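Local coordinates for protein immunoreactive 84kD antigen PG93 (Porphyromonas gingivalis, PDB 5M11) that serves as an essential bacterial-surface component of the type IX secretion system of an oral pathogen and binds zinc and calcium ions, at residues His20-Ala25 and Ala284-Leu290; Lys155-Leu161 and Ile171-Thr175; Val676-Arg682 and Ile752-Ile757. All blocks are in the same frame, centred on the assembly; numbering follows the deposited sequence.

Contact 1. Residues His20-Ala25 and Ala284-Leu290. With PEG (di(hydroxyethyl)ether), chain Q.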
loop_
_atom_site.group_PDB
_atom_site.type_symbol
_atom_site.label_atom_id
_atom_site.label_comp_id
_atom_site.label_asym_id
_atom_site.label_seq_id
_atom_site.Cartn_x
_atom_site.Cartn_y
_atom_site.Cartn_z
ATOM N N HIS A 20 10.403 -7.800 3.098
ATOM C CA HIS A 20 10.449 -8.005 4.550
ATOM C C HIS A 20 9.984 -9.490 4.971
ATOM O O HIS A 20 10.663 -10.461 4.602
ATOM C CB HIS A 20 9.647 -6.841 5.238
ATOM C CG HIS A 20 9.513 -6.848 6.738
ATOM N ND1 HIS A 20 10.360 -7.584 7.552
ATOM C CD2 HIS A 20 8.610 -6.206 7.516
ATOM C CE1 HIS A 20 9.932 -7.379 8.786
ATOM N NE2 HIS A 20 8.884 -6.556 8.812
ATOM N N LYS A 21 8.868 -9.635 5.735
ATOM C CA LYS A 21 8.361 -10.857 6.381
ATOM C C LYS A 21 7.888 -11.959 5.415
ATOM O O LYS A 21 6.701 -12.007 5.098
ATOM C CB LYS A 21 7.216 -10.471 7.341
ATOM C CG LYS A 21 6.865 -11.500 8.408
ATOM C CD LYS A 21 5.612 -11.047 9.136
ATOM C CE LYS A 21 4.971 -12.123 9.968
ATOM N NZ LYS A 21 3.548 -11.795 10.258
ATOM N N THR A 22 8.793 -12.895 5.030
ATOM C CA THR A 22 8.496 -14.028 4.125
ATOM C C THR A 22 7.638 -15.035 4.897
ATOM O O THR A 22 8.129 -15.748 5.770
ATOM C CB THR A 22 9.795 -14.601 3.526
ATOM O OG1 THR A 22 10.374 -13.571 2.735
ATOM C CG2 THR A 22 9.581 -15.828 2.646
ATOM N N GLU A 23 6.336 -15.050 4.580
ATOM C CA GLU A 23 5.339 -15.869 5.248
ATOM C C GLU A 23 5.064 -17.198 4.520
ATOM O O GLU A 23 4.432 -18.074 5.112
ATOM C CB GLU A 23 4.046 -15.059 5.408
ATOM C CG GLU A 23 4.152 -13.983 6.476
ATOM C CD GLU A 23 3.202 -12.805 6.375
ATOM O OE1 GLU A 23 2.995 -12.298 5.248
ATOM O OE2 GLU A 23 2.741 -12.329 7.438
ATOM N N LYS A 24 5.538 -17.354 3.266
ATOM C CA LYS A 24 5.315 -18.553 2.441
ATOM C C LYS A 24 6.484 -18.801 1.484
ATOM O O LYS A 24 7.191 -17.854 1.123
ATOM C CB LYS A 24 4.007 -18.428 1.639
ATOM C CG LYS A 24 2.819 -19.092 2.326
ATOM C CD LYS A 24 1.748 -18.097 2.687
ATOM C CE LYS A 24 0.659 -18.715 3.515
ATOM N NZ LYS A 24 -0.190 -17.653 4.120
ATOM N N ALA A 25 6.676 -20.078 1.078
ATOM C CA ALA A 25 7.754 -20.559 0.208
ATOM C C ALA A 25 7.305 -21.785 -0.572
ATOM O O ALA A 25 6.658 -22.672 -0.005
ATOM C CB ALA A 25 8.973 -20.901 1.042
ATOM N N ALA A 284 10.572 -20.527 5.074
ATOM C CA ALA A 284 10.138 -19.138 5.252
ATOM C C ALA A 284 10.250 -18.832 6.750
ATOM O O ALA A 284 9.561 -19.450 7.575
ATOM C CB ALA A 284 8.716 -18.933 4.738
ATOM N N LEU A 285 11.202 -17.971 7.112
ATOM C CA LEU A 285 11.475 -17.652 8.507
ATOM C C LEU A 285 10.869 -16.314 8.900
ATOM O O LEU A 285 11.089 -15.830 10.010
ATOM C CB LEU A 285 12.991 -17.690 8.758
ATOM C CG LEU A 285 13.603 -19.085 8.597
ATOM C CD1 LEU A 285 15.060 -19.011 8.290
ATOM C CD2 LEU A 285 13.370 -19.919 9.814
ATOM N N GLY A 286 10.064 -15.766 8.001
ATOM C CA GLY A 286 9.362 -14.513 8.211
ATOM C C GLY A 286 10.271 -13.311 8.262
ATOM O O GLY A 286 10.890 -12.950 7.252
ATOM N N GLU A 287 10.370 -12.709 9.463
ATOM C CA GLU A 287 11.123 -11.483 9.717
ATOM C C GLU A 287 12.609 -11.619 9.301
ATOM O O GLU A 287 13.279 -10.601 9.088
ATOM C CB GLU A 287 10.969 -11.044 11.183
ATOM C CG GLU A 287 10.271 -9.693 11.360
ATOM C CD GLU A 287 8.751 -9.664 11.416
ATOM O OE1 GLU A 287 8.161 -10.444 12.200
ATOM O OE2 GLU A 287 8.152 -8.803 10.732
ATOM N N GLU A 288 13.086 -12.866 9.113
ATOM C CA GLU A 288 14.427 -13.155 8.622
ATOM C C GLU A 288 14.360 -13.220 7.104
ATOM O O GLU A 288 15.093 -12.501 6.436
ATOM C CB GLU A 288 14.979 -14.463 9.223
ATOM C CG GLU A 288 16.453 -14.740 8.934
ATOM C CD GLU A 288 16.847 -15.299 7.572
ATOM O OE1 GLU A 288 15.956 -15.696 6.781
ATOM O OE2 GLU A 288 18.069 -15.336 7.296
ATOM N N GLY A 289 13.489 -14.080 6.582
ATOM C CA GLY A 289 13.298 -14.292 5.152
ATOM C C GLY A 289 13.397 -15.757 4.766
ATOM O O GLY A 289 12.931 -16.637 5.497
ATOM N N LEU A 290 14.013 -16.030 3.612
ATOM C CA LEU A 290 14.161 -17.392 3.111
ATOM C C LEU A 290 15.444 -18.033 3.594
ATOM O O LEU A 290 16.363 -17.338 4.058
ATOM C CB LEU A 290 14.114 -17.418 1.580
ATOM C CG LEU A 290 12.742 -17.302 0.942
ATOM C CD1 LEU A 290 12.850 -16.610 -0.385
ATOM C CD2 LEU A 290 12.083 -18.672 0.778
HETATM C C1 PEG Q . 6.273 -5.943 11.827
HETATM O O1 PEG Q . 6.126 -6.876 10.779
HETATM C C2 PEG Q . 7.644 -5.983 12.432
HETATM O O2 PEG Q . 8.641 -5.812 11.433
HETATM C C3 PEG Q . 9.530 -4.733 11.711
HETATM C C4 PEG Q . 10.953 -5.099 11.378
HETATM O O4 PEG Q . 11.208 -5.069 9.981
#

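Contact 2. Residues Lys155-Leu161 and Ile171-Thr175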
loop_
_atom_site.group_PDB
_atom_site.type_symbol
_atom_site.label_atom_id
_atom_site.label_comp_id
_atom_site.label_asym_id
_atom_site.label_seq_id
_atom_site.Cartn_x
_atom_site.Cartn_y
_atom_site.Cartn_z
ATOM N N LYS A 155 -5.938 -35.978 -0.278
ATOM C CA LYS A 155 -6.342 -36.849 -1.348
ATOM C C LYS A 155 -5.727 -38.213 -1.090
ATOM O O LYS A 155 -4.554 -38.315 -0.725
ATOM C CB LYS A 155 -5.909 -36.223 -2.694
ATOM C CG LYS A 155 -6.285 -36.973 -3.952
ATOM C CD LYS A 155 -7.751 -36.901 -4.327
ATOM C CE LYS A 155 -7.966 -37.472 -5.714
ATOM N NZ LYS A 155 -7.733 -38.943 -5.767
ATOM N N LEU A 156 -6.520 -39.254 -1.284
ATOM C CA LEU A 156 -6.113 -40.633 -1.086
ATOM C C LEU A 156 -6.196 -41.476 -2.390
ATOM O O LEU A 156 -6.491 -40.987 -3.483
ATOM C CB LEU A 156 -7.024 -41.261 -0.008
ATOM C CG LEU A 156 -6.861 -40.775 1.413
ATOM C CD1 LEU A 156 -8.155 -40.913 2.162
ATOM C CD2 LEU A 156 -5.831 -41.589 2.136
ATOM N N ASP A 157 -5.943 -42.770 -2.227
ATOM C CA ASP A 157 -6.060 -43.806 -3.235
ATOM C C ASP A 157 -7.498 -43.931 -3.731
ATOM O O ASP A 157 -8.435 -43.608 -3.001
ATOM C CB ASP A 157 -5.640 -45.153 -2.603
ATOM C CG ASP A 157 -4.148 -45.362 -2.476
ATOM O OD1 ASP A 157 -3.405 -44.882 -3.371
ATOM O OD2 ASP A 157 -3.725 -46.089 -1.530
ATOM N N ASN A 158 -7.663 -44.450 -4.959
ATOM C CA ASN A 158 -8.951 -44.762 -5.584
ATOM C C ASN A 158 -9.943 -43.580 -5.510
ATOM O O ASN A 158 -11.043 -43.707 -4.956
ATOM C CB ASN A 158 -9.560 -46.049 -4.963
ATOM C CG ASN A 158 -8.551 -47.155 -4.718
ATOM O OD1 ASN A 158 -8.283 -47.529 -3.564
ATOM N ND2 ASN A 158 -7.945 -47.678 -5.798
ATOM N N ASP A 159 -9.511 -42.431 -6.070
ATOM C CA ASP A 159 -10.258 -41.183 -6.192
ATOM C C ASP A 159 -10.980 -40.741 -4.872
ATOM O O ASP A 159 -12.018 -40.064 -4.942
ATOM C CB ASP A 159 -11.276 -41.297 -7.360
ATOM C CG ASP A 159 -10.831 -40.666 -8.687
ATOM O OD1 ASP A 159 -10.227 -39.552 -8.655
ATOM O OD2 ASP A 159 -11.144 -41.252 -9.765
ATOM N N ARG A 160 -10.433 -41.112 -3.689
ATOM C CA ARG A 160 -11.035 -40.758 -2.403
ATOM C C ARG A 160 -10.494 -39.427 -1.891
ATOM O O ARG A 160 -9.306 -39.128 -2.032
ATOM C CB ARG A 160 -10.815 -41.841 -1.370
ATOM C CG ARG A 160 -11.791 -43.004 -1.477
ATOM C CD ARG A 160 -11.082 -44.347 -1.322
ATOM N NE ARG A 160 -9.955 -44.272 -0.386
ATOM C CZ ARG A 160 -8.929 -45.113 -0.369
ATOM N NH1 ARG A 160 -8.863 -46.106 -1.247
ATOM N NH2 ARG A 160 -7.955 -44.962 0.515
ATOM N N LEU A 161 -11.374 -38.625 -1.323
ATOM C CA LEU A 161 -11.064 -37.306 -0.842
ATOM C C LEU A 161 -11.413 -37.218 0.637
ATOM O O LEU A 161 -12.462 -37.706 1.080
ATOM C CB LEU A 161 -11.894 -36.343 -1.690
ATOM C CG LEU A 161 -11.461 -34.898 -1.824
ATOM C CD1 LEU A 161 -10.155 -34.797 -2.576
ATOM C CD2 LEU A 161 -12.536 -34.122 -2.577
ATOM N N ILE A 171 -14.986 -38.790 4.346
ATOM C CA ILE A 171 -14.375 -39.443 3.177
ATOM C C ILE A 171 -15.416 -39.476 2.053
ATOM O O ILE A 171 -16.601 -39.718 2.315
ATOM C CB ILE A 171 -13.793 -40.836 3.473
ATOM C CG1 ILE A 171 -12.943 -41.355 2.309
ATOM C CG2 ILE A 171 -14.858 -41.843 3.903
ATOM C CD1 ILE A 171 -11.658 -42.096 2.762
ATOM N N GLY A 172 -14.987 -39.191 0.835
ATOM C CA GLY A 172 -15.892 -39.213 -0.297
ATOM C C GLY A 172 -15.173 -39.538 -1.573
ATOM O O GLY A 172 -14.007 -39.162 -1.710
ATOM N N LYS A 173 -15.853 -40.226 -2.517
ATOM C CA LYS A 173 -15.242 -40.574 -3.807
ATOM C C LYS A 173 -15.541 -39.503 -4.796
ATOM O O LYS A 173 -16.704 -39.153 -5.003
ATOM C CB LYS A 173 -15.686 -41.949 -4.340
ATOM C CG LYS A 173 -14.956 -43.079 -3.624
ATOM C CD LYS A 173 -14.482 -44.184 -4.559
ATOM C CE LYS A 173 -13.634 -45.218 -3.838
ATOM N NZ LYS A 173 -14.317 -45.829 -2.667
ATOM N N GLU A 174 -14.486 -38.999 -5.446
ATOM C CA GLU A 174 -14.592 -37.913 -6.416
ATOM C C GLU A 174 -15.539 -38.244 -7.562
ATOM O O GLU A 174 -16.216 -37.331 -8.072
ATOM C CB GLU A 174 -13.225 -37.533 -6.912
ATOM C CG GLU A 174 -12.533 -36.696 -5.859
ATOM C CD GLU A 174 -11.715 -35.564 -6.420
ATOM O OE1 GLU A 174 -10.549 -35.832 -6.778
ATOM O OE2 GLU A 174 -12.247 -34.438 -6.558
ATOM N N THR A 175 -15.700 -39.547 -7.862
ATOM C CA THR A 175 -16.614 -39.991 -8.910
ATOM C C THR A 175 -18.116 -39.841 -8.469
ATOM O O THR A 175 -19.008 -39.944 -9.324
ATOM C CB THR A 175 -16.269 -41.411 -9.394
ATOM O OG1 THR A 175 -16.656 -42.383 -8.412
ATOM C CG2 THR A 175 -14.793 -41.553 -9.813
#

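Contact 3. Residues Val676-Arg682 and Ile752-Ile757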
loop_
_atom_site.group_PDB
_atom_site.type_symbol
_atom_site.label_atom_id
_atom_site.label_comp_id
_atom_site.label_asym_id
_atom_site.label_seq_id
_atom_site.Cartn_x
_atom_site.Cartn_y
_atom_site.Cartn_z
ATOM N N VAL A 676 2.854 8.862 -31.748
ATOM C CA VAL A 676 1.435 8.576 -32.012
ATOM C C VAL A 676 1.269 7.092 -32.185
ATOM O O VAL A 676 2.061 6.463 -32.892
ATOM C CB VAL A 676 0.822 9.296 -33.252
ATOM C CG1 VAL A 676 -0.687 9.422 -33.125
ATOM C CG2 VAL A 676 1.454 10.643 -33.534
ATOM N N TYR A 677 0.216 6.537 -31.593
ATOM C CA TYR A 677 -0.116 5.135 -31.735
ATOM C C TYR A 677 -1.633 5.010 -31.761
ATOM O O TYR A 677 -2.326 5.602 -30.926
ATOM C CB TYR A 677 0.546 4.236 -30.672
ATOM C CG TYR A 677 0.034 4.398 -29.262
ATOM C CD1 TYR A 677 -0.951 3.556 -28.755
ATOM C CD2 TYR A 677 0.570 5.357 -28.412
ATOM C CE1 TYR A 677 -1.403 3.677 -27.439
ATOM C CE2 TYR A 677 0.111 5.505 -27.101
ATOM C CZ TYR A 677 -0.876 4.661 -26.615
ATOM O OH TYR A 677 -1.333 4.819 -25.323
ATOM N N PRO A 678 -2.171 4.291 -32.760
ATOM C CA PRO A 678 -1.450 3.545 -33.797
ATOM C C PRO A 678 -1.068 4.394 -35.024
ATOM O O PRO A 678 -1.784 5.313 -35.435
ATOM C CB PRO A 678 -2.434 2.430 -34.150
ATOM C CG PRO A 678 -3.797 3.030 -33.914
ATOM C CD PRO A 678 -3.632 4.106 -32.867
ATOM N N ASN A 679 0.100 4.077 -35.591
ATOM C CA ASN A 679 0.618 4.686 -36.807
ATOM C C ASN A 679 1.077 3.543 -37.741
ATOM O O ASN A 679 2.028 2.831 -37.404
ATOM C CB ASN A 679 1.727 5.706 -36.530
ATOM C CG ASN A 679 2.224 6.430 -37.768
ATOM O OD1 ASN A 679 1.617 6.410 -38.863
ATOM N ND2 ASN A 679 3.353 7.098 -37.618
ATOM N N PRO A 680 0.372 3.306 -38.873
ATOM C CA PRO A 680 -0.778 4.063 -39.390
ATOM C C PRO A 680 -2.091 3.713 -38.688
ATOM O O PRO A 680 -2.185 2.651 -38.057
ATOM C CB PRO A 680 -0.811 3.650 -40.869
ATOM C CG PRO A 680 -0.314 2.246 -40.863
ATOM C CD PRO A 680 0.756 2.219 -39.799
ATOM N N LEU A 681 -3.100 4.615 -38.793
ATOM C CA LEU A 681 -4.430 4.382 -38.235
ATOM C C LEU A 681 -5.295 3.678 -39.289
ATOM O O LEU A 681 -5.730 4.300 -40.267
ATOM C CB LEU A 681 -5.085 5.679 -37.739
ATOM C CG LEU A 681 -6.531 5.531 -37.231
ATOM C CD1 LEU A 681 -6.577 5.075 -35.774
ATOM C CD2 LEU A 681 -7.284 6.801 -37.415
ATOM N N ARG A 682 -5.528 2.368 -39.079
ATOM C CA ARG A 682 -6.274 1.491 -39.985
ATOM C C ARG A 682 -7.778 1.457 -39.657
ATOM O O ARG A 682 -8.148 1.685 -38.505
ATOM C CB ARG A 682 -5.684 0.075 -39.938
ATOM C CG ARG A 682 -4.233 0.011 -40.373
ATOM C CD ARG A 682 -3.700 -1.401 -40.380
ATOM N NE ARG A 682 -2.761 -1.592 -41.486
ATOM C CZ ARG A 682 -1.438 -1.534 -41.369
ATOM N NH1 ARG A 682 -0.876 -1.327 -40.180
ATOM N NH2 ARG A 682 -0.664 -1.710 -42.435
ATOM N N ILE A 752 5.858 16.005 -35.243
ATOM C CA ILE A 752 5.819 14.572 -35.524
ATOM C C ILE A 752 4.610 14.277 -36.441
ATOM O O ILE A 752 3.586 14.961 -36.365
ATOM C CB ILE A 752 5.845 13.715 -34.226
ATOM C CG1 ILE A 752 4.538 13.818 -33.422
ATOM C CG2 ILE A 752 7.078 14.045 -33.356
ATOM C CD1 ILE A 752 4.237 12.583 -32.660
ATOM N N ARG A 753 4.755 13.296 -37.333
ATOM C CA ARG A 753 3.709 12.963 -38.292
ATOM C C ARG A 753 3.236 11.516 -38.142
ATOM O O ARG A 753 4.017 10.652 -37.737
ATOM C CB ARG A 753 4.215 13.205 -39.724
ATOM C CG ARG A 753 4.417 14.661 -40.083
ATOM C CD ARG A 753 5.420 14.796 -41.211
ATOM N NE ARG A 753 5.365 16.111 -41.857
ATOM C CZ ARG A 753 4.834 16.345 -43.057
ATOM N NH1 ARG A 753 4.304 15.352 -43.765
ATOM N NH2 ARG A 753 4.836 17.573 -43.562
ATOM N N PHE A 754 1.954 11.259 -38.481
ATOM C CA PHE A 754 1.317 9.933 -38.470
ATOM C C PHE A 754 0.374 9.802 -39.678
ATOM O O PHE A 754 -0.171 10.804 -40.158
ATOM C CB PHE A 754 0.578 9.647 -37.149
ATOM C CG PHE A 754 -0.721 10.390 -36.977
ATOM C CD1 PHE A 754 -1.925 9.829 -37.396
ATOM C CD2 PHE A 754 -0.746 11.656 -36.403
ATOM C CE1 PHE A 754 -3.125 10.529 -37.257
ATOM C CE2 PHE A 754 -1.949 12.341 -36.233
ATOM C CZ PHE A 754 -3.129 11.775 -36.663
ATOM N N ALA A 755 0.168 8.567 -40.149
ATOM C CA ALA A 755 -0.654 8.322 -41.320
ATOM C C ALA A 755 -2.025 7.713 -41.001
ATOM O O ALA A 755 -2.146 6.875 -40.102
ATOM C CB ALA A 755 0.096 7.408 -42.269
ATOM N N VAL A 756 -3.055 8.163 -41.765
ATOM C CA VAL A 756 -4.427 7.639 -41.792
ATOM C C VAL A 756 -4.534 6.909 -43.133
ATOM O O VAL A 756 -4.292 7.523 -44.173
ATOM C CB VAL A 756 -5.538 8.702 -41.587
ATOM C CG1 VAL A 756 -6.912 8.125 -41.918
ATOM C CG2 VAL A 756 -5.524 9.252 -40.159
ATOM N N ILE A 757 -4.791 5.587 -43.109
ATOM C CA ILE A 757 -4.827 4.769 -44.328
ATOM C C ILE A 757 -6.174 4.066 -44.507
ATOM O O ILE A 757 -6.792 3.645 -43.518
ATOM C CB ILE A 757 -3.648 3.750 -44.386
ATOM C CG1 ILE A 757 -3.627 2.775 -43.183
ATOM C CG2 ILE A 757 -2.313 4.474 -44.527
ATOM C CD1 ILE A 757 -2.960 1.419 -43.484
#

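Contact 1. Residues His20-Ala25 and Ala284-Leu290
Thr22 lays its methyl on two apolar neighbours, CG2 sitting 3.8 Å from Ala284 CB and 3.9 Å from Leu290 CG. A chi1 of -64° sets OG1 beside the backbone N and CG2 anti to it, and OG1 hydrogen-bonds with Tyr41 OH. Threonine suits the place because one branch is an apolar methyl and the other a hydroxyl that Tyr41 OH satisfies in this buried setting. Ala25 extends the greasy patch, its CB packing against Leu290 CD2 at 3.8 Å, and small residues suit a place where two backbones lie so close.

Thr22 and Gly286 form a single antiparallel hydrogen-bonded pair. Thr22 N donates a hydrogen bond to Gly286 O over 3.1 Å, while the return bond from Gly286 N to Thr22 O is weak. Gly286 has the positive phi that glycine adopts easily. The pairing joins the first strand of one four-stranded sheet, 22-27, to the loop between strands 280-284 and 290-294 of another. These are the first and last of seven such sheets in succession, so the contact lies at the seam where a seven-bladed propeller closes into a ring.

Toward solvent, the carboxylate of Glu287 lies aslant to the His20 ring, their planes 52° apart. A di(hydroxyethyl)ether molecule, probably from the crystallisation liquor, links them: His20 NE2 donates to its O2 over 2.7 Å, and its O1 donates to Glu287 OE2 over 2.8 Å. The extended Lys21 chain passes Glu287 and reaches Glu23, NZ to OE2 3.0 Å, as a salt bridge.

Contact 2. Residues Lys155-Leu161 and Ile171-Thr175
Segments 155-161 and 171-175 run antiparallel, Arg160 facing Lys173 as a non-hydrogen-bonded pair and Leu161 facing Gly172 as a hydrogen-bonded one. Leu161 N reaches Gly172 O at 2.7 Å, and Gly172 N returns a bond to Leu161 O. Past the strand end, Glu174 N still meets Asp159 O at 2.7 Å. Asn158 and Asp159 take the positive phi values of a type I' turn, which asparagine adopts readily and aspartate less so.

The aliphatic parts of Arg160 and Lys173 lie side by side, Arg160 CD 3.7 Å from Lys173 CE, although the like charges remain fairly near each other. Ile171, CG1 anti to its N (chi1 -169°), brings CD1 to within 3.7 Å of Leu156 CD1, the two chains crossing at about a right angle. Across the sheet from the Arg160-Lys173 pair, Leu161 CD2 touches the Glu174 carboxylate, 4.0 Å from OE2. Glu174 OE1 lies 3.2 Å from Lys155 CE and is hydrogen-bonded with Tyr123 OH; Lys155 NZ is 4.3 Å from Glu174 OE1, beyond a salt bridge, so any attraction is probably weak.

Strands 150-155, 160-165, 168-173 and 185-187 form a four-stranded antiparallel meander, one blade of the N-terminal beta-propeller.

Contact 3. Residues Val676-Arg682 and Ile752-Ile757
Val676 covers one face of the Phe754 ring, its CG1 making a CH-pi contact 4.2 Å from the centroid and 24° off the ring normal, offset toward the rim. Phe754 takes chi1 74°, with CG between the backbone N and the carbonyl carbon, and the ring also packs on Tyr737 and Val739. The other methyl of Val676, CG2, meets Ile752 CD1 at 3.5 Å; a beta-branched residue can thus serve two partners at once.

Farther along, Pro680 CB rests 3.7 Å from Ile757 CG1. Ile757 CD1 in turn lies 3.6 Å from Arg682 NE, over a flat face of the guanidinium that is poor in hydrogen-bonding capacity and accepts a methyl. The backbone O of Arg682 accepts a bond from Arg731 NH1.

At the backbone the two segments advance in the same direction. Leu681 N gives a bond to Ala755 O (2.8 Å) and Leu681 O receives one from Ile757 N (3.3 Å). Two residues earlier, Asn679 OD1 accepts from Ala755 N at 2.9 Å, the donor standing above the amide's carbonyl plane. The asparagine side chain thus takes the place a main-chain carbonyl would hold, extending the pairing beyond the single Leu681-Val756 bridge.

From the N terminus the chain first contributes strand 13-16 to the sheet of 636-660, then enters His20-Ala25, the first half of contact 1. Contact 2 opens and closes within the long loop that contact 1 spans, a short-range link inside a single blade of the first propeller. Contact 1 then closes near residue 290, joining that propeller's first and last blades. The chain goes on through a second ring of sheets, completed by strand 13-16, before contact 3 opens; it follows the others in series and ties the two sheets of the C-terminal domain together. No two contacts touch: contacts 1 and 2 lie about 34 Å apart, centre to centre.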